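Local coordinates for protein extracellular sialidase/neuraminidase, putative (Aspergillus fumigatus, PDB 2XZI) that hydrolyses glycosidic bonds of terminal deaminoneuraminic acid (KDN), acting as a fungal KDNase with a sialidase-type beta-propeller fold, at residues Gln63-Ile68 and Gly130-Pro135; Ala99-Asn104 and Ser120-Thr125; Lys141-Thr146 and Trp180-Val185; Ser145-Arg150 and Leu171-Thr176. All blocks are in the same frame, centred on the assembly; numbering follows the deposited sequence.

Interaction 1: residues Gln63-Ile68 and Gly130-Pro135. With NA (sodium ion), chain E; KDM (deamino-alpha-neuraminic acid), chain C.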
# COMPACT_ATOMS: atom_id res chain seq x y z
N GLN A 63 13.30 3.20 10.80
CA GLN A 63 13.00 1.86 11.32
C GLN A 63 11.51 1.57 11.42
O GLN A 63 10.69 2.47 11.47
CB GLN A 63 13.69 1.64 12.68
CG GLN A 63 15.21 1.67 12.56
CD GLN A 63 15.91 1.92 13.88
OE1 GLN A 63 15.54 2.82 14.63
NE2 GLN A 63 16.94 1.13 14.16
N ASP A 64 11.18 0.28 11.43
CA ASP A 64 9.79 -0.20 11.44
C ASP A 64 9.12 -0.07 12.80
O ASP A 64 7.90 -0.22 12.90
CB ASP A 64 9.71 -1.69 11.08
CG ASP A 64 10.30 -2.05 9.72
OD1 ASP A 64 10.60 -1.18 8.89
OD2 ASP A 64 10.48 -3.27 9.50
N PHE A 65 9.92 0.15 13.84
CA PHE A 65 9.43 0.21 15.21
C PHE A 65 9.75 1.59 15.78
O PHE A 65 10.49 2.37 15.16
CB PHE A 65 10.13 -0.87 16.06
CG PHE A 65 11.63 -0.80 15.98
CD1 PHE A 65 12.36 0.04 16.84
CD2 PHE A 65 12.32 -1.54 15.03
CE1 PHE A 65 13.76 0.13 16.74
CE2 PHE A 65 13.72 -1.45 14.93
CZ PHE A 65 14.43 -0.61 15.78
N GLY A 66 9.22 1.86 16.97
CA GLY A 66 9.35 3.18 17.58
C GLY A 66 8.17 4.06 17.23
O GLY A 66 7.12 3.58 16.81
N ASP A 67 8.34 5.37 17.44
CA ASP A 67 7.27 6.33 17.26
C ASP A 67 7.00 6.55 15.77
O ASP A 67 7.80 7.17 15.04
CB ASP A 67 7.66 7.65 17.95
CG ASP A 67 6.53 8.65 17.97
OD1 ASP A 67 5.38 8.31 17.61
OD2 ASP A 67 6.79 9.81 18.36
N ILE A 68 5.85 6.04 15.32
CA ILE A 68 5.43 6.12 13.92
C ILE A 68 3.97 6.50 13.91
O ILE A 68 3.17 5.87 14.60
CB ILE A 68 5.66 4.77 13.19
CG1 ILE A 68 7.14 4.39 13.17
CG2 ILE A 68 5.09 4.80 11.77
CD1 ILE A 68 7.44 2.97 12.69
N GLY A 130 12.81 -7.77 18.52
CA GLY A 130 13.24 -7.52 19.90
C GLY A 130 14.71 -7.13 19.96
O GLY A 130 15.46 -7.30 19.00
N LYS A 131 15.11 -6.59 21.11
CA LYS A 131 16.50 -6.16 21.36
C LYS A 131 17.01 -5.11 20.38
O LYS A 131 18.22 -5.02 20.11
CB LYS A 131 17.45 -7.36 21.42
CG LYS A 131 17.04 -8.45 22.41
CD LYS A 131 16.95 -7.93 23.83
CE LYS A 131 16.65 -9.05 24.80
NZ LYS A 131 16.49 -8.53 26.19
N ASP A 132 16.09 -4.32 19.83
CA ASP A 132 16.44 -3.17 19.02
C ASP A 132 16.59 -1.94 19.92
O ASP A 132 15.89 -1.81 20.93
CB ASP A 132 15.36 -2.93 17.97
CG ASP A 132 15.31 -4.01 16.93
OD1 ASP A 132 16.33 -4.24 16.23
OD2 ASP A 132 14.26 -4.66 16.80
N VAL A 133 17.49 -1.04 19.55
CA VAL A 133 17.76 0.13 20.38
C VAL A 133 16.93 1.32 19.87
O VAL A 133 17.03 1.71 18.72
CB VAL A 133 19.26 0.48 20.40
CG1 VAL A 133 19.53 1.58 21.39
CG2 VAL A 133 20.10 -0.75 20.75
N LEU A 134 16.12 1.88 20.76
CA LEU A 134 15.33 3.08 20.48
C LEU A 134 16.21 4.33 20.57
O LEU A 134 17.34 4.26 21.06
CB LEU A 134 14.12 3.14 21.41
CG LEU A 134 13.08 2.04 21.19
CD1 LEU A 134 12.24 1.83 22.44
CD2 LEU A 134 12.18 2.38 19.99
N PRO A 135 15.71 5.48 20.08
CA PRO A 135 16.52 6.71 20.13
C PRO A 135 17.03 7.10 21.51
O PRO A 135 18.12 7.67 21.62
CB PRO A 135 15.55 7.77 19.61
CG PRO A 135 14.68 7.03 18.68
CD PRO A 135 14.48 5.68 19.29
NA NA E . 3.04 8.94 17.91
C2 KDM C . 9.65 -4.19 6.22
C1 KDM C . 10.42 -4.15 4.90
C3 KDM C . 8.80 -2.92 6.38
C4 KDM C . 7.54 -3.13 7.26
C5 KDM C . 7.55 -4.42 8.10
C6 KDM C . 7.77 -5.63 7.16
C7 KDM C . 8.04 -6.94 7.92
C8 KDM C . 8.07 -8.13 6.94
C9 KDM C . 8.38 -9.43 7.67
O5 KDM C . 6.33 -4.55 8.87
O1A KDM C . 10.64 -3.04 4.37
O1B KDM C . 10.80 -5.26 4.46
O4 KDM C . 7.42 -2.02 8.15
O6 KDM C . 8.88 -5.43 6.22
O7 KDM C . 9.29 -6.85 8.59
O8 KDM C . 6.79 -8.29 6.30
O9 KDM C . 7.28 -9.70 8.56
O2 KDM C . 10.67 -4.25 7.23
O HOH W 1 16.17 3.75 16.99
O HOH W 2 18.58 1.03 16.35
O HOH W 3 4.17 11.13 17.69
O HOH W 4 2.72 6.80 17.25
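F65 carries this contact, lying against D132 and L134. The two segments belong to loops on the ligand-binding side of the sialidase beta-propeller: 63-68 ends the loop between strands 51-58 and 68-74 and enters the latter, and 130-135 lies between strands 126-127 and 141-142. A first torsion of 54° sets CG of F65 between its own backbone N and carbonyl carbon, and this carries the ring from CB out toward the other loop. At the ring edge, CD1 comes within 3.9 Å of L134 CD2, a methyl near the ring plane. The D132 carboxylate lies over one face, offset beyond the rim, with its CG 3.6 Å from CE2 of F65; the two planes differ by only 14° and stack. Q63 CB lies over the opposite face. At the tip, CZ is 3.3 Å from D132 CB, approached obliquely. S127 OG hydrogen-bonds to D132 OD2. Beside the ring, L134 CD2 also packs 3.8 Å from the CA of G66.

Q63 adds a solvent link. Its NE2 donates to a water at 2.7 Å, and the same water donates to V133 O at 2.9 Å; OE1, which also pairs with T61 OG1, has a second water close by.

The same short loop serves two sites. D64 OD2 accepts a very short hydrogen bond, 2.5 Å, from KDM O2, while R58 forms a salt bridge with D64 OD1. D67 turns the other way, with N69, G96 and G98 completing the protein ligands of the sodium ion, and its OD1 lies 2.4 Å from the metal.

Interaction 2: residues Ala99-Asn104 and Ser120-Thr125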
# COMPACT_ATOMS: atom_id res chain seq x y z
N ALA A 99 3.76 6.79 21.68
CA ALA A 99 5.08 6.67 21.03
C ALA A 99 5.25 5.27 20.41
O ALA A 99 6.37 4.83 20.09
CB ALA A 99 6.19 6.95 22.02
N GLY A 100 4.12 4.60 20.24
CA GLY A 100 4.08 3.32 19.55
C GLY A 100 3.98 3.52 18.05
O GLY A 100 4.06 4.64 17.53
N THR A 101 3.77 2.40 17.36
CA THR A 101 3.77 2.34 15.91
C THR A 101 2.34 2.22 15.41
O THR A 101 1.66 1.24 15.72
CB THR A 101 4.53 1.06 15.41
OG1 THR A 101 5.89 1.07 15.86
CG2 THR A 101 4.45 0.91 13.88
N TRP A 102 1.89 3.22 14.65
CA TRP A 102 0.65 3.14 13.88
C TRP A 102 1.04 3.00 12.41
O TRP A 102 1.69 3.90 11.87
CB TRP A 102 -0.20 4.40 14.05
CG TRP A 102 -0.73 4.62 15.42
CD1 TRP A 102 -0.18 5.41 16.38
CD2 TRP A 102 -1.91 4.04 15.99
NE1 TRP A 102 -0.95 5.36 17.53
CE2 TRP A 102 -2.02 4.53 17.31
CE3 TRP A 102 -2.90 3.17 15.51
CZ2 TRP A 102 -3.07 4.17 18.17
CZ3 TRP A 102 -3.94 2.81 16.36
CH2 TRP A 102 -4.02 3.31 17.67
N GLY A 103 0.63 1.92 11.76
CA GLY A 103 1.06 1.72 10.38
C GLY A 103 0.29 0.72 9.56
O GLY A 103 -0.87 0.41 9.86
N ASN A 104 0.95 0.22 8.52
CA ASN A 104 0.33 -0.69 7.56
C ASN A 104 -0.99 -0.15 6.98
O ASN A 104 -2.01 -0.83 6.98
CB ASN A 104 0.08 -2.07 8.19
CG ASN A 104 1.34 -2.89 8.30
OD1 ASN A 104 2.23 -2.58 9.11
ND2 ASN A 104 1.45 -3.92 7.49
N SER A 120 -2.29 -1.52 11.40
CA SER A 120 -1.63 -2.30 12.44
C SER A 120 -1.05 -1.36 13.50
O SER A 120 -0.72 -0.20 13.21
CB SER A 120 -0.51 -3.14 11.82
OG SER A 120 -1.01 -4.10 10.88
N TRP A 121 -0.95 -1.86 14.73
CA TRP A 121 -0.34 -1.12 15.83
C TRP A 121 0.54 -2.07 16.63
O TRP A 121 0.22 -3.26 16.76
CB TRP A 121 -1.44 -0.58 16.75
CG TRP A 121 -0.95 0.10 17.97
CD1 TRP A 121 -0.68 1.43 18.08
CD2 TRP A 121 -0.68 -0.48 19.26
NE1 TRP A 121 -0.25 1.72 19.34
CE2 TRP A 121 -0.24 0.57 20.09
CE3 TRP A 121 -0.75 -1.78 19.79
CZ2 TRP A 121 0.12 0.37 21.44
CZ3 TRP A 121 -0.38 -1.98 21.13
CH2 TRP A 121 0.05 -0.91 21.93
N ASN A 122 1.63 -1.54 17.18
CA ASN A 122 2.34 -2.19 18.29
C ASN A 122 2.82 -1.14 19.27
O ASN A 122 2.92 0.05 18.94
CB ASN A 122 3.49 -3.11 17.84
CG ASN A 122 4.51 -2.41 16.96
OD1 ASN A 122 4.45 -2.50 15.74
ND2 ASN A 122 5.44 -1.69 17.59
N GLY A 123 3.15 -1.59 20.47
CA GLY A 123 3.59 -0.71 21.54
C GLY A 123 4.93 -0.06 21.33
O GLY A 123 5.75 -0.55 20.55
N ALA A 124 5.15 1.01 22.10
CA ALA A 124 6.35 1.87 22.01
C ALA A 124 7.67 1.15 22.29
O ALA A 124 8.73 1.58 21.83
CB ALA A 124 6.20 3.07 22.95
N THR A 125 7.61 0.06 23.06
CA THR A 125 8.82 -0.60 23.54
C THR A 125 8.93 -2.01 22.99
O THR A 125 9.71 -2.81 23.49
CB THR A 125 8.88 -0.64 25.08
OG1 THR A 125 7.73 -1.34 25.59
CG2 THR A 125 8.94 0.79 25.67
O HOH W 5 8.91 4.30 20.90
O HOH W 6 1.18 4.35 20.39
O HOH W 7 7.83 0.10 18.54
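W102 and W121 face each other as a non-hydrogen-bonded pair in the antiparallel hairpin formed by strands 101-109 and 115-122, the first two strands of a propeller blade. The short strand segments run at 152° to one another. Both indoles lie on the same face of the sheet, where they make an edge-to-face stack: the five-membered ring of W121 and the six-membered ring of W102 have centroids 4.4 Å apart and planes inclined by 57°. The contact is made by W121 CD1, which stands 3.4 Å above the W102 ring plane, over its centre. W121 reaches that spot with CG anti to its backbone N (chi1 175°). Its NE1 meets a water at 3.2 Å in the plane of the ring, and this water also accepts from G100 N. W102 NE1 donates instead to S97 O, and Y154 packs edge-to-face with W102.

The opposite sheet face carries T101, N122 and S120. N122 ND2 gives a weak bond to T101 OG1 (3.3 Å) and a better-aligned one to G123 O, the latter close to the amide plane, while N122 OD1 accepts from R151 NH1. T101 OG1 in turn donates to G66 O. Further along, N104 CB sits 3.5 Å from S120 OG, and both residues bond to the backbone of V185.

Four backbone hydrogen bonds fix the register, with T101 paired to N122 and G103 to S120; S120 N reaches G103 O at 2.8 Å. Between these two pairs, W121 CA points its hydrogen at T101 O, with 3.1 Å from CA to O.

Interaction 3: residues Lys141-Thr146 and Trp180-Val185. With KDM (deamino-alpha-neuraminic acid), chain C.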
# COMPACT_ATOMS: atom_id res chain seq x y z
N LYS A 141 11.49 -5.00 23.64
CA LYS A 141 11.08 -6.37 23.86
C LYS A 141 10.58 -6.91 22.52
O LYS A 141 10.08 -6.14 21.70
CB LYS A 141 9.94 -6.44 24.88
CG LYS A 141 10.34 -6.00 26.29
CD LYS A 141 9.13 -5.84 27.21
CE LYS A 141 8.34 -4.56 26.93
NZ LYS A 141 9.13 -3.30 27.08
N LYS A 142 10.71 -8.21 22.31
CA LYS A 142 10.19 -8.85 21.11
C LYS A 142 8.67 -8.89 21.15
O LYS A 142 8.08 -9.21 22.16
CB LYS A 142 10.77 -10.26 20.94
CG LYS A 142 10.44 -10.90 19.61
CD LYS A 142 11.11 -12.26 19.42
CE LYS A 142 10.73 -12.85 18.06
NZ LYS A 142 11.49 -14.08 17.70
N ILE A 143 8.04 -8.54 20.03
CA ILE A 143 6.60 -8.70 19.89
C ILE A 143 6.23 -10.13 20.31
O ILE A 143 6.86 -11.10 19.89
CB ILE A 143 6.17 -8.40 18.43
CG1 ILE A 143 6.25 -6.89 18.14
CG2 ILE A 143 4.77 -8.93 18.14
CD1 ILE A 143 5.13 -6.07 18.67
N ASP A 144 5.23 -10.23 21.17
CA ASP A 144 4.83 -11.54 21.72
C ASP A 144 3.32 -11.68 21.72
O ASP A 144 2.62 -10.85 21.15
CB ASP A 144 5.46 -11.75 23.12
CG ASP A 144 4.97 -10.74 24.15
OD1 ASP A 144 3.83 -10.24 24.07
OD2 ASP A 144 5.76 -10.45 25.09
N SER A 145 2.79 -12.73 22.34
CA SER A 145 1.37 -13.01 22.23
C SER A 145 0.53 -12.37 23.34
O SER A 145 -0.67 -12.60 23.42
CB SER A 145 1.14 -14.52 22.19
OG SER A 145 1.37 -15.08 23.48
N THR A 146 1.14 -11.53 24.17
CA THR A 146 0.40 -10.85 25.24
C THR A 146 -0.38 -9.69 24.64
O THR A 146 -0.07 -9.23 23.53
CB THR A 146 1.33 -10.29 26.33
OG1 THR A 146 2.10 -9.20 25.79
CG2 THR A 146 2.26 -11.37 26.89
N TRP A 180 -1.84 -15.04 18.42
CA TRP A 180 -0.90 -14.41 17.50
C TRP A 180 -0.04 -13.35 18.19
O TRP A 180 -0.46 -12.71 19.16
CB TRP A 180 -1.65 -13.80 16.30
CG TRP A 180 -2.00 -14.81 15.21
CD1 TRP A 180 -2.26 -16.16 15.36
CD2 TRP A 180 -2.12 -14.54 13.82
NE1 TRP A 180 -2.54 -16.73 14.13
CE2 TRP A 180 -2.44 -15.75 13.17
CE3 TRP A 180 -1.96 -13.38 13.04
CZ2 TRP A 180 -2.63 -15.83 11.79
CZ3 TRP A 180 -2.15 -13.47 11.66
CH2 TRP A 180 -2.49 -14.68 11.05
N ALA A 181 1.17 -13.19 17.67
CA ALA A 181 2.10 -12.16 18.13
C ALA A 181 2.25 -11.16 17.00
O ALA A 181 1.50 -10.18 16.94
CB ALA A 181 3.43 -12.78 18.53
N TRP A 182 3.15 -11.42 16.05
CA TRP A 182 3.23 -10.56 14.87
C TRP A 182 1.93 -10.64 14.08
O TRP A 182 1.24 -11.68 14.07
CB TRP A 182 4.43 -10.91 13.98
CG TRP A 182 4.61 -9.91 12.87
CD1 TRP A 182 4.35 -10.11 11.54
CD2 TRP A 182 5.10 -8.57 12.98
NE1 TRP A 182 4.63 -8.97 10.82
CE2 TRP A 182 5.08 -8.00 11.69
CE3 TRP A 182 5.53 -7.78 14.06
CZ2 TRP A 182 5.51 -6.69 11.44
CZ3 TRP A 182 5.95 -6.46 13.81
CH2 TRP A 182 5.93 -5.94 12.51
N ASP A 183 1.59 -9.53 13.43
CA ASP A 183 0.47 -9.46 12.50
C ASP A 183 0.74 -8.33 11.53
O ASP A 183 1.61 -7.48 11.77
CB ASP A 183 -0.88 -9.22 13.21
CG ASP A 183 -2.07 -9.36 12.27
OD1 ASP A 183 -1.96 -10.12 11.27
OD2 ASP A 183 -3.11 -8.69 12.53
N ALA A 184 -0.00 -8.33 10.43
CA ALA A 184 0.05 -7.24 9.44
C ALA A 184 -1.25 -7.23 8.68
O ALA A 184 -1.83 -8.28 8.41
CB ALA A 184 1.21 -7.43 8.47
N VAL A 185 -1.72 -6.04 8.34
CA VAL A 185 -2.78 -5.87 7.33
C VAL A 185 -2.16 -5.18 6.12
O VAL A 185 -1.28 -4.31 6.27
CB VAL A 185 -4.01 -5.10 7.88
CG1 VAL A 185 -3.63 -3.69 8.38
CG2 VAL A 185 -5.16 -5.09 6.87
C2 KDM C . 9.65 -4.19 6.22
C1 KDM C . 10.42 -4.15 4.90
C3 KDM C . 8.80 -2.92 6.38
C4 KDM C . 7.54 -3.13 7.26
C5 KDM C . 7.55 -4.42 8.10
C6 KDM C . 7.77 -5.63 7.16
C7 KDM C . 8.04 -6.94 7.92
C8 KDM C . 8.07 -8.13 6.94
C9 KDM C . 8.38 -9.43 7.67
O5 KDM C . 6.33 -4.55 8.87
O1A KDM C . 10.64 -3.04 4.37
O1B KDM C . 10.80 -5.26 4.46
O4 KDM C . 7.42 -2.02 8.15
O6 KDM C . 8.88 -5.43 6.22
O7 KDM C . 9.29 -6.85 8.59
O8 KDM C . 6.79 -8.29 6.30
O9 KDM C . 7.28 -9.70 8.56
O2 KDM C . 10.67 -4.25 7.23
O HOH W 8 -2.17 -13.31 21.28
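I143 presses its CG2 methyl against the peptide joining A181 to W182, 3.6 Å from the carbonyl carbon of A181. Its other branch, CG1, lies 4.2 Å from W182 CE3, meeting the indole at the edge and near its plane. Next along the chain, the backbones pass close enough for two CA-H...O contacts: A181 CA lies 3.3 Å from D144 O, and S145 CA lies 3.6 Å from W180 O. A water joins the two backbones, donating to S145 O at 2.7 Å and to W180 O at 2.8 Å.

An Asx turn stands behind the D144-S145 backbone, in which D144 OD1 accepts from T146 N at 3.0 Å, above the carboxylate plane, and from T146 OG1 on the syn side. I143 is backed by N122 and Y126, on neighbouring strands. In the loop 180-185, the backbones of A181 and R151 are hydrogen-bonded, and R151 also makes a cation-pi contact with W182.

The far end of W182 lines the KDM pocket of the beta-propeller. A first torsion of -173° swings the indole away from its own N and past I143, and KDM O5 lies 3.4 Å from CZ2, at the ring edge and in its plane. Because the two segments share no direct hydrogen bond, the join between them is weakly polar, and the indole's position relies also on R151.

Interaction 4: residues Ser145-Arg150 and Leu171-Thr176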
# COMPACT_ATOMS: atom_id res chain seq x y z
N SER A 145 2.79 -12.73 22.34
CA SER A 145 1.37 -13.01 22.23
C SER A 145 0.53 -12.37 23.34
O SER A 145 -0.67 -12.60 23.42
CB SER A 145 1.14 -14.52 22.19
OG SER A 145 1.37 -15.08 23.48
N THR A 146 1.14 -11.53 24.17
CA THR A 146 0.40 -10.85 25.24
C THR A 146 -0.38 -9.69 24.64
O THR A 146 -0.07 -9.23 23.53
CB THR A 146 1.33 -10.29 26.33
OG1 THR A 146 2.10 -9.20 25.79
CG2 THR A 146 2.26 -11.37 26.89
N TRP A 147 -1.39 -9.22 25.36
CA TRP A 147 -2.21 -8.10 24.89
C TRP A 147 -1.36 -6.85 24.66
O TRP A 147 -1.51 -6.16 23.65
CB TRP A 147 -3.33 -7.82 25.88
CG TRP A 147 -4.29 -6.75 25.45
CD1 TRP A 147 -4.50 -5.54 26.06
CD2 TRP A 147 -5.17 -6.79 24.32
NE1 TRP A 147 -5.46 -4.84 25.38
CE2 TRP A 147 -5.90 -5.58 24.31
CE3 TRP A 147 -5.43 -7.74 23.31
CZ2 TRP A 147 -6.85 -5.28 23.34
CZ3 TRP A 147 -6.38 -7.44 22.34
CH2 TRP A 147 -7.08 -6.22 22.37
N GLU A 148 -0.44 -6.59 25.57
CA GLU A 148 0.42 -5.41 25.49
C GLU A 148 1.52 -5.53 24.42
O GLU A 148 1.92 -4.53 23.81
CB GLU A 148 1.06 -5.13 26.86
CG GLU A 148 0.06 -4.94 28.00
CD GLU A 148 -0.54 -6.25 28.54
OE1 GLU A 148 0.01 -7.35 28.30
OE2 GLU A 148 -1.59 -6.16 29.24
N GLY A 149 1.98 -6.76 24.18
CA GLY A 149 3.13 -6.99 23.31
C GLY A 149 2.85 -7.50 21.90
O GLY A 149 3.78 -7.70 21.13
N ARG A 150 1.57 -7.71 21.57
CA ARG A 150 1.21 -8.27 20.25
C ARG A 150 0.90 -7.16 19.28
O ARG A 150 0.69 -6.02 19.68
CB ARG A 150 0.01 -9.23 20.33
CG ARG A 150 -1.32 -8.57 20.69
CD ARG A 150 -2.45 -9.59 20.89
NE ARG A 150 -2.74 -10.32 19.65
CZ ARG A 150 -3.83 -11.04 19.41
NH1 ARG A 150 -4.81 -11.14 20.31
NH2 ARG A 150 -3.98 -11.63 18.24
N LEU A 171 -9.91 -3.97 16.69
CA LEU A 171 -10.66 -5.13 16.23
C LEU A 171 -9.87 -6.42 16.35
O LEU A 171 -10.28 -7.45 15.80
CB LEU A 171 -11.18 -4.93 14.80
CG LEU A 171 -12.23 -3.82 14.60
CD1 LEU A 171 -12.82 -3.87 13.20
CD2 LEU A 171 -13.35 -3.93 15.63
N THR A 172 -8.77 -6.38 17.10
CA THR A 172 -7.85 -7.52 17.25
C THR A 172 -8.57 -8.79 17.70
O THR A 172 -8.37 -9.85 17.11
CB THR A 172 -6.74 -7.20 18.24
OG1 THR A 172 -6.06 -6.02 17.81
CG2 THR A 172 -5.69 -8.31 18.32
N LYS A 173 -9.40 -8.68 18.73
CA LYS A 173 -10.05 -9.87 19.28
C LYS A 173 -11.05 -10.48 18.31
O LYS A 173 -11.32 -11.67 18.38
CB LYS A 173 -10.72 -9.55 20.61
CG LYS A 173 -9.77 -9.17 21.70
CD LYS A 173 -8.92 -10.35 22.17
CE LYS A 173 -9.79 -11.47 22.73
NZ LYS A 173 -8.99 -12.33 23.66
N GLU A 174 -11.57 -9.66 17.40
CA GLU A 174 -12.57 -10.08 16.44
C GLU A 174 -11.95 -10.62 15.15
O GLU A 174 -12.47 -11.58 14.54
CB GLU A 174 -13.50 -8.89 16.14
CG GLU A 174 -14.44 -8.48 17.29
CD GLU A 174 -13.75 -7.75 18.46
OE1 GLU A 174 -12.71 -7.07 18.27
OE2 GLU A 174 -14.28 -7.85 19.60
N LEU A 175 -10.85 -10.02 14.71
CA LEU A 175 -10.34 -10.25 13.36
C LEU A 175 -8.90 -10.72 13.27
O LEU A 175 -8.38 -10.91 12.16
CB LEU A 175 -10.52 -8.98 12.50
CG LEU A 175 -11.95 -8.48 12.32
CD1 LEU A 175 -11.99 -7.15 11.59
CD2 LEU A 175 -12.83 -9.50 11.60
N THR A 176 -8.26 -10.90 14.41
CA THR A 176 -6.93 -11.53 14.45
C THR A 176 -7.05 -12.84 15.22
O THR A 176 -7.65 -12.86 16.30
CB THR A 176 -5.87 -10.62 15.09
OG1 THR A 176 -5.95 -9.33 14.47
CG2 THR A 176 -4.45 -11.19 14.90
O HOH W 9 -7.12 -12.31 19.01
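A methyl group seated over the face of a guanidinium is the striking feature: T172 CG2 stands 3.4 Å above the plane of R150, over its centre. The two side chains come from opposite directions. T172 can offer its methyl because CG2 is anti to the backbone N, while OG1 turns aside to D170 OD1 and L153 N. A second methyl, T176 CG2, touches R150 NH2 at 3.4 Å from an oblique direction.

A water lies in the guanidinium plane: R150 NH1 donates to it at 2.9 Å, and it lies 2.8 Å from T176 O, which it can donate to. R150 NH2 also makes a weak bond to P177 O. In R150, CG sits between the backbone N and carbonyl carbon, chi2 is extended, and a bend at chi3 (-63°) turns the guanidinium.

In the fold, this is the junction between the loop entering strand 152-158 of a propeller blade and the short helix 172-175 that follows strand 169-170, the outermost strand of that blade. The helix turn is marked by the bond from T176 N to T172 O, 2.9 Å. On the loop side, T146 OG1 accepts from G149 N in an ST motif.

Nearer solvent, W147 extends beside the helix, its ring packing edge-to-face with H152. K173 CG, 3.9 Å from W147 CZ3, and T172 CB, 4.1 Å from the same atom, approach the ring obliquely. K173 folds back at chi2 and chi3, which leaves NZ 5.5 Å from R150 NH1, two like charges whose charged atoms do not touch.

The contacts run from one blade to the next in the beta-propeller. Interaction 2, the 101-109/115-122 hairpin, lies within the chain span bridged by interaction 1, and their centres are about 10 Å apart; I68 O and W102 N, 2.9 Å apart, probably bond between the two blades. Interactions 3 and 4 come later in the chain and share S145 and T146, with centres about 8 Å apart. N104 ND2 and V185 O, at 3.0 Å, tie interaction 2 to interaction 3. Interactions 1 and 4 are the farthest apart, about 20 Å between centres, and do not touch. Interactions 1 and 3 both reach the same KDM, so a loop within one blade and a connection between two others line one pocket.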